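Local coordinates for lipoprotein (Leptospira interrogans serogroup Icterohaemorrhagiae serovar copenhageni, PDB 6OE6), which is a predicted lipoprotein of unknown function, probably anchored to a membrane by lipid, whose all-beta domain binds sodium ions in the crystal, at residues Ala68-Tyr81 against Leu105-Glu117. Sequence-based numbering, arbitrary orientation. Where two conformers were deposited one is given.
Sequences AETYVSLSKFQLGY and LSPGKYLLKVAYE. With NA (sodium ion), chain E.
Phe-77 and Lys-109 lie side by side at one end of an antiparallel strand pair, 70-77 with 108-116. These are neighbouring inner strands of a mixed five-stranded sheet in an all-beta domain. Backbone hydrogen bonds run from Glu-69 and Glu-117 to Phe-77 N, which donates to Lys-109 O (2.8 Å). Val-72, Leu-74, Tyr-110 and Leu-112 fill the buried face, where Tyr-56 of strand 53-59 packs on Val-72 and Leu-112.

Lys-109 can be followed outward. Its CB touches Phe-77 CB. CG meets the hydroxyl of Tyr-81 (CG to OH 3.3 Å), and CD stays beside that oxygen. A bend at chi3 (72°) then brings CE over one face of the Phe-77 ring, toward its rim. NZ ends 3.8 Å from the centroid of the Phe-77 ring, 9° off its normal, a cation-pi contact. Gly-80 N lies over the opposite face, toward the rim. The Tyr-81 ring is also covered on both faces, by Phe-77 CD1 and by Leu-111 CB, the latter a CH-pi contact. Its OH hydrogen-bonds to Glu-125 OE2 of strand 119-129. The turn joining Phe-77 to Tyr-81 carries Leu-79, whose carbonyl oxygen binds a sodium ion.

On the side of the sheet that carries Tyr-110, Lys-76 crosses the ring obliquely: its CB and CG meet CE1, and its CE comes near Tyr-110 OH (3.2 Å). Tyr-110 OH donates to Ser-106 O (2.6 Å), which lies at the ring edge, in its plane. On the face with Leu-111, one water links the two serines to the partner strand: it hydrogen-bonds to Ser-73 OG and Ser-75 OG, and donates to Leu-111 O at 2.8 Å.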
ATOM      1  N   ALA A  68      -2.964  -9.561  19.084  1.00 60.56           N
ATOM      2  CA  ALA A  68      -4.249  -9.090  18.583  1.00 57.05           C
ATOM      3  C   ALA A  68      -4.407  -9.423  17.103  1.00 51.92           C
ATOM      4  O   ALA A  68      -3.437  -9.441  16.339  1.00 49.59           O
ATOM      5  CB  ALA A  68      -4.396  -7.583  18.791  1.00 56.68           C
ATOM      6  N   GLU A  69      -5.649  -9.678  16.696  1.00 49.41           N
ATOM      7  CA  GLU A  69      -5.910 -10.063  15.310  1.00 47.54           C
ATOM      8  C   GLU A  69      -5.754  -8.847  14.406  1.00 44.57           C
ATOM      9  O   GLU A  69      -6.567  -7.920  14.455  1.00 45.96           O
ATOM     10  CB  GLU A  69      -7.306 -10.661  15.169  1.00 53.16           C
ATOM     11  CG  GLU A  69      -7.483 -12.016  15.822  1.00 63.64           C
ATOM     12  CD  GLU A  69      -8.493 -12.872  15.082  1.00 76.09           C
ATOM     13  OE1 GLU A  69      -8.799 -12.551  13.913  1.00 79.44           O
ATOM     14  OE2 GLU A  69      -8.979 -13.863  15.661  1.00 82.51           O
ATOM     15  N   THR A  70      -4.715  -8.851  13.573  1.00 39.94           N
ATOM     16  CA  THR A  70      -4.472  -7.785  12.612  1.00 40.02           C
ATOM     17  C   THR A  70      -4.443  -8.370  11.206  1.00 36.05           C
ATOM     18  O   THR A  70      -3.882  -9.447  10.982  1.00 36.55           O
ATOM     19  CB  THR A  70      -3.150  -7.068  12.917  1.00 46.44           C
ATOM     20  OG1 THR A  70      -3.134  -6.681  14.292  1.00 47.68           O
ATOM     21  CG2 THR A  70      -3.002  -5.825  12.085  1.00 46.56           C
ATOM     22  N   TYR A  71      -5.073  -7.672  10.262  1.00 35.94           N
ATOM     23  CA  TYR A  71      -5.076  -8.100   8.873  1.00 32.35           C
ATOM     24  C   TYR A  71      -4.834  -6.894   7.981  1.00 31.93           C
ATOM     25  O   TYR A  71      -5.135  -5.756   8.346  1.00 30.61           O
ATOM     26  CB  TYR A  71      -6.402  -8.746   8.449  1.00 34.54           C
ATOM     27  CG  TYR A  71      -6.678 -10.101   9.072  1.00 39.27           C
ATOM     28  CD1 TYR A  71      -6.373 -11.276   8.393  1.00 47.24           C
ATOM     29  CD2 TYR A  71      -7.252 -10.199  10.327  1.00 48.72           C
ATOM     30  CE1 TYR A  71      -6.627 -12.515   8.951  1.00 53.68           C
ATOM     31  CE2 TYR A  71      -7.510 -11.429  10.896  1.00 54.74           C
ATOM     32  CZ  TYR A  71      -7.192 -12.585  10.203  1.00 61.32           C
ATOM     33  OH  TYR A  71      -7.444 -13.816  10.760  1.00 66.39           O
ATOM     34  N   VAL A  72      -4.297  -7.160   6.792  1.00 25.79           N
ATOM     35  CA  VAL A  72      -4.407  -6.220   5.685  1.00 24.48           C
ATOM     36  C   VAL A  72      -5.186  -6.900   4.576  1.00 27.18           C
ATOM     37  O   VAL A  72      -5.224  -8.132   4.478  1.00 30.40           O
ATOM     38  CB  VAL A  72      -3.040  -5.750   5.159  1.00 27.21           C
ATOM     39  CG1 VAL A  72      -2.311  -4.971   6.264  1.00 28.75           C
ATOM     40  CG2 VAL A  72      -2.207  -6.957   4.682  1.00 30.13           C
ATOM     41  N   SER A  73      -5.799  -6.075   3.724  1.00 24.15           N
ATOM     42  CA  SER A  73      -6.323  -6.556   2.456  1.00 25.45           C
ATOM     43  C   SER A  73      -5.878  -5.602   1.363  1.00 26.39           C
ATOM     44  O   SER A  73      -5.661  -4.408   1.590  1.00 24.42           O
ATOM     45  CB  SER A  73      -7.845  -6.691   2.477  1.00 32.01           C
ATOM     46  OG  SER A  73      -8.465  -5.433   2.371  1.00 31.88           O
ATOM     47  N   LEU A  74      -5.695  -6.151   0.178  1.00 22.63           N
ATOM     48  CA  LEU A  74      -5.447  -5.340  -0.991  1.00 21.79           C
ATOM     49  C   LEU A  74      -6.572  -5.585  -1.977  1.00 21.88           C
ATOM     50  O   LEU A  74      -7.006  -6.726  -2.169  1.00 23.09           O
ATOM     51  CB  LEU A  74      -4.087  -5.700  -1.601  1.00 22.92           C
ATOM     52  CG  LEU A  74      -3.576  -4.720  -2.659  1.00 25.76           C
ATOM     53  CD1 LEU A  74      -3.220  -3.361  -2.026  1.00 22.95           C
ATOM     54  CD2 LEU A  74      -2.288  -5.321  -3.277  1.00 23.85           C
ATOM     55  N   SER A  75      -7.071  -4.511  -2.566  1.00 21.04           N
ATOM     56  CA  SER A  75      -8.129  -4.577  -3.557  1.00 21.15           C
ATOM     57  C   SER A  75      -7.642  -3.927  -4.840  1.00 21.36           C
ATOM     58  O   SER A  75      -6.920  -2.932  -4.798  1.00 22.66           O
ATOM     59  CB  SER A  75      -9.392  -3.837  -3.074  1.00 21.57           C
ATOM     60  OG  SER A  75      -9.907  -4.409  -1.874  1.00 24.11           O
ATOM     61  N   LYS A  76      -8.078  -4.453  -5.980  1.00 22.55           N
ATOM     62  CA  LYS A  76      -7.708  -3.888  -7.267  1.00 22.11           C
ATOM     63  C   LYS A  76      -8.948  -3.269  -7.902  1.00 20.81           C
ATOM     64  O   LYS A  76     -10.034  -3.845  -7.846  1.00 23.15           O
ATOM     65  CB  LYS A  76      -7.119  -4.942  -8.210  1.00 23.21           C
ATOM     66  CG  LYS A  76      -6.578  -4.312  -9.530  1.00 26.40           C
ATOM     67  CD  LYS A  76      -5.923  -5.399 -10.406  1.00 38.81           C
ATOM     68  CE  LYS A  76      -5.132  -4.800 -11.572  1.00 52.85           C
ATOM     69  NZ  LYS A  76      -5.993  -4.131 -12.579  1.00 56.76           N
ATOM     70  N   PHE A  77      -8.797  -2.099  -8.498  1.00 20.65           N
ATOM     71  CA  PHE A  77      -9.956  -1.431  -9.098  1.00 21.24           C
ATOM     72  C   PHE A  77     -10.298  -2.019 -10.471  1.00 23.21           C
ATOM     73  O   PHE A  77      -9.450  -2.072 -11.388  1.00 25.13           O
ATOM     74  CB  PHE A  77      -9.638   0.057  -9.208  1.00 22.48           C
ATOM     75  CG  PHE A  77     -10.831   0.934  -9.468  1.00 21.63           C
ATOM     76  CD1 PHE A  77     -11.587   1.409  -8.414  1.00 22.10           C
ATOM     77  CD2 PHE A  77     -11.181   1.282 -10.755  1.00 24.89           C
ATOM     78  CE1 PHE A  77     -12.671   2.252  -8.639  1.00 24.96           C
ATOM     79  CE2 PHE A  77     -12.257   2.123 -10.996  1.00 26.97           C
ATOM     80  CZ  PHE A  77     -13.006   2.609  -9.923  1.00 25.69           C
ATOM     81  N   GLN A  78     -11.553  -2.430 -10.628  1.00 22.58           N
ATOM     82  CA  GLN A  78     -12.073  -2.859 -11.921  1.00 22.84           C
ATOM     83  C   GLN A  78     -13.404  -2.126 -12.071  1.00 25.83           C
ATOM     84  O   GLN A  78     -13.400  -0.920 -12.338  1.00 29.30           O
ATOM     85  CB  GLN A  78     -12.206  -4.379 -12.014  1.00 30.22           C
ATOM     86  CG  GLN A  78     -12.510  -4.803 -13.452  1.00 46.80           C
ATOM     87  CD  GLN A  78     -12.498  -6.301 -13.678  1.00 71.12           C
ATOM     88  OE1 GLN A  78     -13.135  -7.061 -12.949  1.00 78.31           O
ATOM     89  NE2 GLN A  78     -11.782  -6.731 -14.710  1.00 77.76           N
ATOM     90  N   LEU A  79     -14.539  -2.785 -11.848  1.00 22.61           N
ATOM     91  CA  LEU A  79     -15.792  -2.021 -11.747  1.00 22.75           C
ATOM     92  C   LEU A  79     -15.956  -1.710 -10.265  1.00 27.02           C
ATOM     93  O   LEU A  79     -16.708  -2.356  -9.535  1.00 24.64           O
ATOM     94  CB  LEU A  79     -16.979  -2.787 -12.317  1.00 26.12           C
ATOM     95  CG  LEU A  79     -16.821  -3.227 -13.780  1.00 25.92           C
ATOM     96  CD1 LEU A  79     -18.166  -3.737 -14.314  1.00 26.19           C
ATOM     97  CD2 LEU A  79     -16.248  -2.119 -14.677  1.00 31.43           C
ATOM     98  N   GLY A  80     -15.197  -0.712  -9.805  1.00 25.51           N
ATOM     99  CA  GLY A  80     -15.027  -0.508  -8.375  1.00 26.66           C
ATOM    100  C   GLY A  80     -13.962  -1.449  -7.832  1.00 24.61           C
ATOM    101  O   GLY A  80     -13.418  -2.296  -8.539  1.00 24.38           O
ATOM    102  N   TYR A  81     -13.641  -1.281  -6.546  1.00 24.32           N
ATOM    103  CA  TYR A  81     -12.588  -2.098  -5.941  1.00 23.78           C
ATOM    104  C   TYR A  81     -13.080  -3.510  -5.677  1.00 27.88           C
ATOM    105  O   TYR A  81     -14.196  -3.705  -5.191  1.00 29.32           O
ATOM    106  CB  TYR A  81     -12.129  -1.479  -4.621  1.00 23.45           C
ATOM    107  CG  TYR A  81     -11.184  -0.327  -4.836  1.00 26.87           C
ATOM    108  CD1 TYR A  81      -9.915  -0.555  -5.352  1.00 24.91           C
ATOM    109  CD2 TYR A  81     -11.542   0.967  -4.515  1.00 27.80           C
ATOM    110  CE1 TYR A  81      -9.044   0.499  -5.570  1.00 22.83           C
ATOM    111  CE2 TYR A  81     -10.666   2.025  -4.710  1.00 31.03           C
ATOM    112  CZ  TYR A  81      -9.398   1.758  -5.221  1.00 28.65           C
ATOM    113  OH  TYR A  81      -8.522   2.803  -5.432  1.00 34.98           O
ATOM    114  N   LEU A 105       2.718  -6.586  -8.892  1.00 22.91           N
ATOM    115  CA  LEU A 105       1.347  -6.133  -9.161  1.00 23.41           C
ATOM    116  C   LEU A 105       1.212  -5.674 -10.611  1.00 27.40           C
ATOM    117  O   LEU A 105       2.117  -5.046 -11.157  1.00 28.86           O
ATOM    118  CB  LEU A 105       0.947  -4.979  -8.225  1.00 24.79           C
ATOM    119  CG  LEU A 105       0.882  -5.331  -6.724  1.00 21.77           C
ATOM    120  CD1 LEU A 105       0.567  -4.046  -5.917  1.00 21.94           C
ATOM    121  CD2 LEU A 105      -0.132  -6.441  -6.402  1.00 21.29           C
ATOM    122  N   SER A 106       0.082  -6.007 -11.233  1.00 26.95           N
ATOM    123  CA  SER A 106      -0.226  -5.490 -12.564  1.00 27.97           C
ATOM    124  C   SER A 106      -0.478  -3.983 -12.480  1.00 26.14           C
ATOM    125  O   SER A 106      -0.908  -3.476 -11.437  1.00 27.94           O
ATOM    126  CB  SER A 106      -1.468  -6.172 -13.132  1.00 30.45           C
ATOM    127  OG  SER A 106      -1.215  -7.551 -13.353  1.00 44.62           O
ATOM    128  N   PRO A 107      -0.272  -3.251 -13.572  1.00 30.37           N
ATOM    129  CA  PRO A 107      -0.645  -1.832 -13.566  1.00 29.88           C
ATOM    130  C   PRO A 107      -2.111  -1.674 -13.188  1.00 33.52           C
ATOM    131  O   PRO A 107      -2.958  -2.489 -13.563  1.00 30.08           O
ATOM    132  CB  PRO A 107      -0.363  -1.392 -15.004  1.00 35.81           C
ATOM    133  CG  PRO A 107       0.744  -2.276 -15.412  1.00 38.21           C
ATOM    134  CD  PRO A 107       0.395  -3.624 -14.831  1.00 31.28           C
ATOM    135  N   GLY A 108      -2.394  -0.663 -12.381  1.00 33.09           N
ATOM    136  CA  GLY A 108      -3.765  -0.404 -11.987  1.00 31.45           C
ATOM    137  C   GLY A 108      -3.838   0.416 -10.713  1.00 30.49           C
ATOM    138  O   GLY A 108      -2.854   0.969 -10.241  1.00 29.52           O
ATOM    139  N   LYS A 109      -5.045   0.490 -10.180  1.00 24.81           N
ATOM    140  CA  LYS A 109      -5.315   1.270  -8.985  1.00 25.09           C
ATOM    141  C   LYS A 109      -5.649   0.301  -7.862  1.00 24.47           C
ATOM    142  O   LYS A 109      -6.443  -0.622  -8.063  1.00 22.67           O
ATOM    143  CB  LYS A 109      -6.478   2.246  -9.246  1.00 28.51           C
ATOM    144  CG  LYS A 109      -6.686   3.269  -8.123  1.00 34.82           C
ATOM    145  CD  LYS A 109      -7.631   4.411  -8.589  1.00 35.74           C
ATOM    146  CE  LYS A 109      -9.070   3.941  -8.722  1.00 44.76           C
ATOM    147  NZ  LYS A 109     -10.022   5.043  -9.121  1.00 49.14           N
ATOM    148  N   TYR A 110      -5.053   0.521  -6.688  1.00 19.35           N
ATOM    149  CA  TYR A 110      -5.137  -0.412  -5.568  1.00 21.92           C
ATOM    150  C   TYR A 110      -5.528   0.306  -4.293  1.00 21.61           C
ATOM    151  O   TYR A 110      -5.241   1.496  -4.112  1.00 22.98           O
ATOM    152  CB  TYR A 110      -3.779  -1.131  -5.308  1.00 20.72           C
ATOM    153  CG  TYR A 110      -3.401  -2.017  -6.480  1.00 19.71           C
ATOM    154  CD1 TYR A 110      -3.818  -3.352  -6.501  1.00 23.86           C
ATOM    155  CD2 TYR A 110      -2.698  -1.507  -7.576  1.00 22.56           C
ATOM    156  CE1 TYR A 110      -3.535  -4.170  -7.569  1.00 20.56           C
ATOM    157  CE2 TYR A 110      -2.389  -2.328  -8.653  1.00 25.90           C
ATOM    158  CZ  TYR A 110      -2.815  -3.666  -8.625  1.00 25.72           C
ATOM    159  OH  TYR A 110      -2.542  -4.507  -9.675  1.00 25.31           O
ATOM    160  N   LEU A 111      -6.169  -0.458  -3.401  1.00 22.31           N
ATOM    161  CA  LEU A 111      -6.645   0.024  -2.113  1.00 24.11           C
ATOM    162  C   LEU A 111      -6.142  -0.948  -1.063  1.00 22.60           C
ATOM    163  O   LEU A 111      -6.487  -2.141  -1.093  1.00 22.58           O
ATOM    164  CB  LEU A 111      -8.179   0.108  -2.081  1.00 22.97           C
ATOM    165  CG  LEU A 111      -8.838   0.540  -0.764  1.00 25.94           C
ATOM    166  CD1 LEU A 111      -8.409   1.968  -0.413  1.00 29.07           C
ATOM    167  CD2 LEU A 111     -10.364   0.411  -0.856  1.00 28.18           C
ATOM    168  N   LEU A 112      -5.354  -0.438  -0.131  1.00 19.79           N
ATOM    169  CA  LEU A 112      -4.788  -1.242   0.959  1.00 19.24           C
ATOM    170  C   LEU A 112      -5.547  -0.861   2.221  1.00 25.12           C
ATOM    171  O   LEU A 112      -5.624   0.323   2.553  1.00 25.11           O
ATOM    172  CB  LEU A 112      -3.296  -0.941   1.113  1.00 22.78           C
ATOM    173  CG  LEU A 112      -2.552  -1.490   2.336  1.00 20.94           C
ATOM    174  CD1 LEU A 112      -2.622  -3.029   2.370  1.00 23.42           C
ATOM    175  CD2 LEU A 112      -1.099  -1.014   2.244  1.00 23.65           C
ATOM    176  N   LYS A 113      -6.133  -1.848   2.896  1.00 23.23           N
ATOM    177  CA  LYS A 113      -6.871  -1.616   4.130  1.00 23.93           C
ATOM    178  C   LYS A 113      -6.146  -2.297   5.281  1.00 25.71           C
ATOM    179  O   LYS A 113      -5.550  -3.358   5.104  1.00 26.26           O
ATOM    180  CB  LYS A 113      -8.292  -2.178   4.045  1.00 27.34           C
ATOM    181  CG  LYS A 113      -9.196  -1.532   2.962  1.00 29.40           C
ATOM    182  CD  LYS A 113     -10.552  -2.177   2.982  1.00 34.50           C
ATOM    183  CE  LYS A 113     -11.405  -1.705   1.809  1.00 36.43           C
ATOM    184  NZ  LYS A 113     -12.787  -2.189   1.975  1.00 42.60           N
ATOM    185  N   VAL A 114      -6.227  -1.686   6.462  1.00 28.36           N
ATOM    186  CA  VAL A 114      -5.650  -2.249   7.680  1.00 29.66           C
ATOM    187  C   VAL A 114      -6.790  -2.517   8.657  1.00 33.05           C
ATOM    188  O   VAL A 114      -7.604  -1.626   8.922  1.00 34.11           O
ATOM    189  CB  VAL A 114      -4.604  -1.313   8.312  1.00 29.29           C
ATOM    190  CG1 VAL A 114      -4.109  -1.930   9.655  1.00 32.88           C
ATOM    191  CG2 VAL A 114      -3.428  -1.029   7.360  1.00 28.17           C
ATOM    192  N   ALA A 115      -6.863  -3.746   9.171  1.00 35.43           N
ATOM    193  CA  ALA A 115      -7.891  -4.129  10.127  1.00 37.86           C
ATOM    194  C   ALA A 115      -7.246  -4.519  11.446  1.00 38.42           C
ATOM    195  O   ALA A 115      -6.215  -5.198  11.467  1.00 39.52           O
ATOM    196  CB  ALA A 115      -8.740  -5.290   9.604  1.00 41.08           C
ATOM    197  N   TYR A 116      -7.862  -4.086  12.542  1.00 39.93           N
ATOM    198  CA  TYR A 116      -7.379  -4.388  13.881  1.00 44.62           C
ATOM    199  C   TYR A 116      -8.578  -4.804  14.711  1.00 52.93           C
ATOM    200  O   TYR A 116      -9.548  -4.046  14.816  1.00 52.50           O
ATOM    201  CB  TYR A 116      -6.669  -3.179  14.500  1.00 49.52           C
ATOM    202  CG  TYR A 116      -5.976  -3.481  15.815  1.00 53.71           C
ATOM    203  CD1 TYR A 116      -4.820  -4.252  15.844  1.00 48.78           C
ATOM    204  CD2 TYR A 116      -6.468  -2.992  17.008  1.00 60.55           C
ATOM    205  CE1 TYR A 116      -4.174  -4.533  17.036  1.00 58.54           C
ATOM    206  CE2 TYR A 116      -5.834  -3.270  18.209  1.00 64.00           C
ATOM    207  CZ  TYR A 116      -4.686  -4.043  18.216  1.00 62.39           C
ATOM    208  OH  TYR A 116      -4.039  -4.328  19.406  1.00 65.61           O
ATOM    209  N   GLU A 117      -8.521  -6.023  15.257  1.00 62.71           N
ATOM    210  CA  GLU A 117      -9.554  -6.534  16.161  0.58 69.06           C
ATOM    211  C   GLU A 117     -10.949  -6.419  15.546  1.00 73.95           C
ATOM    212  O   GLU A 117     -11.921  -6.070  16.219  1.00 79.50           O
ATOM    213  CB  GLU A 117      -9.492  -5.826  17.515  0.58 70.28           C
ATOM    214  CG  GLU A 117      -8.148  -5.971  18.223  0.58 70.04           C
ATOM    215  CD  GLU A 117      -8.008  -7.284  18.980  0.58 74.55           C
ATOM    216  OE1 GLU A 117      -8.080  -7.259  20.226  0.58 78.31           O
ATOM    217  OE2 GLU A 117      -7.828  -8.340  18.337  0.58 70.85           O
TER
HETATM  218 NA    NA E 203     -17.071  -4.473  -8.240  1.00 47.49          NA
HETATM  219  O   HOH W   1      -8.512  -3.616   0.264  1.00 24.95           O
HETATM  220  O   HOH W   2     -12.287  -4.245  -0.768  1.00 38.17           O
HETATM  221  O   HOH W   3      -6.929  -1.155 -11.756  1.00 31.39           O
HETATM  222  O   HOH W   4      -5.958  -2.354 -14.229  1.00 53.89           O
HETATM  223  O   HOH W   5     -16.506  -3.077  -6.363  1.00 29.23           O